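Side-chain contact in chitin-binding type-4 domain-containing protein (Photorhabdus laumondii subsp. laumondii, PDB 6T5Z), which probably cleaves chitin oxidatively as a copper-dependent lytic polysaccharide monooxygenase of the AA10 family: residues Phe12-Gln17 with Met23-Val28. Residues are numbered along the deposited sequence; the frame is centred on the assembly and turned at random.
Sequences FLCSAQ and MDCGLV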
ATOM      1  N   PHE A  12      -1.342   8.804   1.562  1.00 11.62           N
ATOM      2  CA  PHE A  12      -0.691   9.724   2.486  1.00 11.65           C
ATOM      3  C   PHE A  12      -0.231  10.982   1.767  1.00 14.62           C
ATOM      4  O   PHE A  12      -0.423  12.098   2.263  1.00 11.77           O
ATOM      5  CB  PHE A  12       0.494   9.045   3.178  1.00 11.76           C
ATOM      6  CG  PHE A  12       1.369  10.008   3.937  1.00 11.88           C
ATOM      7  CD1 PHE A  12       0.898  10.623   5.092  1.00 16.59           C
ATOM      8  CD2 PHE A  12       2.631  10.342   3.475  1.00 16.97           C
ATOM      9  CE1 PHE A  12       1.683  11.517   5.791  1.00 14.13           C
ATOM     10  CE2 PHE A  12       3.424  11.249   4.169  1.00 16.20           C
ATOM     11  CZ  PHE A  12       2.947  11.822   5.337  1.00 16.53           C
ATOM     12  N   LEU A  13       0.364  10.821   0.585  1.00 11.61           N
ATOM     13  CA  LEU A  13       0.859  11.975  -0.155  1.00 11.66           C
ATOM     14  C   LEU A  13      -0.275  12.857  -0.660  1.00 15.66           C
ATOM     15  O   LEU A  13      -0.049  14.038  -0.942  1.00 13.77           O
ATOM     16  CB  LEU A  13       1.736  11.511  -1.321  1.00 13.50           C
ATOM     17  CG  LEU A  13       3.014  10.768  -0.919  1.00 15.46           C
ATOM     18  CD1 LEU A  13       3.764  10.350  -2.159  1.00 16.64           C
ATOM     19  CD2 LEU A  13       3.890  11.616  -0.027  1.00 13.63           C
ATOM     20  N   CYS A  14      -1.489  12.316  -0.769  1.00 12.53           N
ATOM     21  CA  CYS A  14      -2.652  13.139  -1.082  1.00 13.18           C
ATOM     22  C   CYS A  14      -3.039  14.050   0.073  1.00 15.15           C
ATOM     23  O   CYS A  14      -3.677  15.081  -0.153  1.00 14.99           O
ATOM     24  CB  CYS A  14      -3.854  12.255  -1.417  1.00 12.56           C
ATOM     25  SG  CYS A  14      -3.787  11.297  -2.932  1.00 13.04           S
ATOM     26  N   SER A  15      -2.656  13.705   1.300  1.00 13.88           N
ATOM     27  CA  SER A  15      -3.177  14.363   2.485  1.00 14.94           C
ATOM     28  C   SER A  15      -2.413  15.649   2.793  1.00 20.65           C
ATOM     29  O   SER A  15      -1.313  15.904   2.284  1.00 15.55           O
ATOM     30  CB  SER A  15      -3.116  13.419   3.693  1.00 16.25           C
ATOM     31  OG  SER A  15      -1.775  13.240   4.117  1.00 16.02           O
ATOM     32  N   ALA A  16      -3.015  16.455   3.672  1.00 16.99           N
ATOM     33  CA  ALA A  16      -2.355  17.668   4.135  1.00 18.28           C
ATOM     34  C   ALA A  16      -1.026  17.346   4.802  1.00 21.43           C
ATOM     35  O   ALA A  16      -0.011  18.002   4.527  1.00 21.69           O
ATOM     36  CB  ALA A  16      -3.271  18.439   5.088  1.00 21.58           C
ATOM     37  N   GLN A  17      -0.997  16.311   5.653  1.00 18.88           N
ATOM     38  CA  GLN A  17       0.264  15.941   6.282  1.00 19.66           C
ATOM     39  C   GLN A  17       1.275  15.408   5.274  1.00 20.09           C
ATOM     40  O   GLN A  17       2.479  15.475   5.537  1.00 22.38           O
ATOM     41  CB  GLN A  17       0.038  14.926   7.401  1.00 27.41           C
ATOM     42  CG  GLN A  17       1.193  14.864   8.398  1.00 33.92           C
ATOM     43  CD  GLN A  17       0.792  14.254   9.737  1.00 37.66           C
ATOM     44  OE1 GLN A  17       0.061  13.266   9.785  1.00 40.14           O
ATOM     45  NE2 GLN A  17       1.259  14.858  10.832  1.00 38.69           N
ATOM     46  N   MET A  23      -2.227  15.311  -6.000  0.55 13.79           N
ATOM     47  CA  MET A  23      -3.414  16.145  -6.025  0.55 14.11           C
ATOM     48  C   MET A  23      -4.523  15.450  -6.793  0.55 13.42           C
ATOM     49  O   MET A  23      -4.309  14.435  -7.454  0.55 13.00           O
ATOM     50  CB  MET A  23      -3.112  17.504  -6.650  0.55 15.32           C
ATOM     51  CG  MET A  23      -2.248  18.366  -5.775  0.55 17.52           C
ATOM     52  SD  MET A  23      -2.151  19.996  -6.492  0.55 20.05           S
ATOM     53  CE  MET A  23      -3.890  20.398  -6.688  0.55 22.02           C
ATOM     54  N   ASP A  24      -5.712  16.044  -6.711  1.00 14.03           N
ATOM     55  CA  ASP A  24      -6.914  15.529  -7.369  1.00 14.44           C
ATOM     56  C   ASP A  24      -7.253  14.111  -6.909  1.00 13.79           C
ATOM     57  O   ASP A  24      -7.615  13.246  -7.710  1.00 13.95           O
ATOM     58  CB  ASP A  24      -6.780  15.598  -8.893  1.00 16.85           C
ATOM     59  CG  ASP A  24      -8.127  15.715  -9.591  1.00 17.23           C
ATOM     60  OD1 ASP A  24      -9.136  15.982  -8.903  1.00 19.54           O
ATOM     61  OD2 ASP A  24      -8.174  15.544 -10.831  1.00 18.07           O
ATOM     62  N   CYS A  25      -7.189  13.904  -5.590  1.00 14.12           N
ATOM     63  CA  CYS A  25      -7.403  12.602  -4.971  1.00 13.23           C
ATOM     64  C   CYS A  25      -8.799  12.429  -4.389  1.00 15.18           C
ATOM     65  O   CYS A  25      -9.091  11.366  -3.826  1.00 16.84           O
ATOM     66  CB  CYS A  25      -6.381  12.387  -3.855  1.00 12.68           C
ATOM     67  SG  CYS A  25      -4.655  12.473  -4.351  1.00 12.67           S
ATOM     68  N   GLY A  26      -9.655  13.443  -4.478  1.00 12.79           N
ATOM     69  CA  GLY A  26     -10.971  13.329  -3.875  1.00 14.06           C
ATOM     70  C   GLY A  26     -10.886  13.214  -2.362  1.00 14.16           C
ATOM     71  O   GLY A  26      -9.972  13.734  -1.716  1.00 14.53           O
ATOM     72  N   LEU A  27     -11.844  12.473  -1.797  1.00 12.89           N
ATOM     73  CA  LEU A  27     -11.953  12.369  -0.345  1.00 13.99           C
ATOM     74  C   LEU A  27     -10.732  11.717   0.297  1.00 16.32           C
ATOM     75  O   LEU A  27     -10.490  11.954   1.484  1.00 13.29           O
ATOM     76  CB  LEU A  27     -13.209  11.578   0.032  1.00 14.87           C
ATOM     77  CG  LEU A  27     -13.576  11.592   1.511  1.00 14.10           C
ATOM     78  CD1 LEU A  27     -13.924  12.999   1.984  1.00 15.51           C
ATOM     79  CD2 LEU A  27     -14.734  10.636   1.764  1.00 14.12           C
ATOM     80  N   VAL A  28      -9.959  10.922  -0.461  1.00 16.12           N
ATOM     81  CA  VAL A  28      -8.742  10.282   0.061  1.00 18.18           C
ATOM     82  C   VAL A  28      -7.904  11.278   0.850  1.00 17.21           C
ATOM     83  O   VAL A  28      -7.374  10.968   1.929  1.00 16.61           O
ATOM     84  CB  VAL A  28      -7.918   9.683  -1.096  1.00 21.06           C
ATOM     85  CG1 VAL A  28      -6.543   9.290  -0.618  1.00 23.19           C
ATOM     86  CG2 VAL A  28      -8.607   8.498  -1.693  1.00 25.53           C
TER
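The carbonyl oxygen of F12 is gripped twice on the turn that carries C14, the residue bridged to C25: S15 N approaches it at 2.9 Å, and S15 OG at 2.6 Å, in the carbonyl plane on a lone pair. Serine suits this place because its short hydroxyl can both give and accept: OG donates to F12 O in the short, weakly bonded helix 10-14 and accepts from G18 N, so the following loop is tied down as well. C14, buried, points toward 23-28, and its SG is joined to C25 SG at 2.0 Å in a left-handed bridge, its S-S torsion of -72° some way short of a right angle. With both side chains directed at the opposite segment, each sulfur turned anti to its own carbonyl carbon (chi1 -68° at C14) can meet the other. In the LPMO beta-sandwich, the bridge pins back the long irregular connection after strand 2-6, which probably corresponds to the L2 region of AA10 enzymes, away from the copper-binding H1 and H90. V28, in a 3-10 segment, has CG1 anti to its backbone N and lays this methyl 4.1 Å from both CB and SG of C14; a branched, apolar valine suits a buried position beside a disulfide, and its side chain also touches F59. At the loop's near end, M23 O accepts a hydrogen bond from R69 NH2, while L13 forms a backbone hydrogen bond with N22.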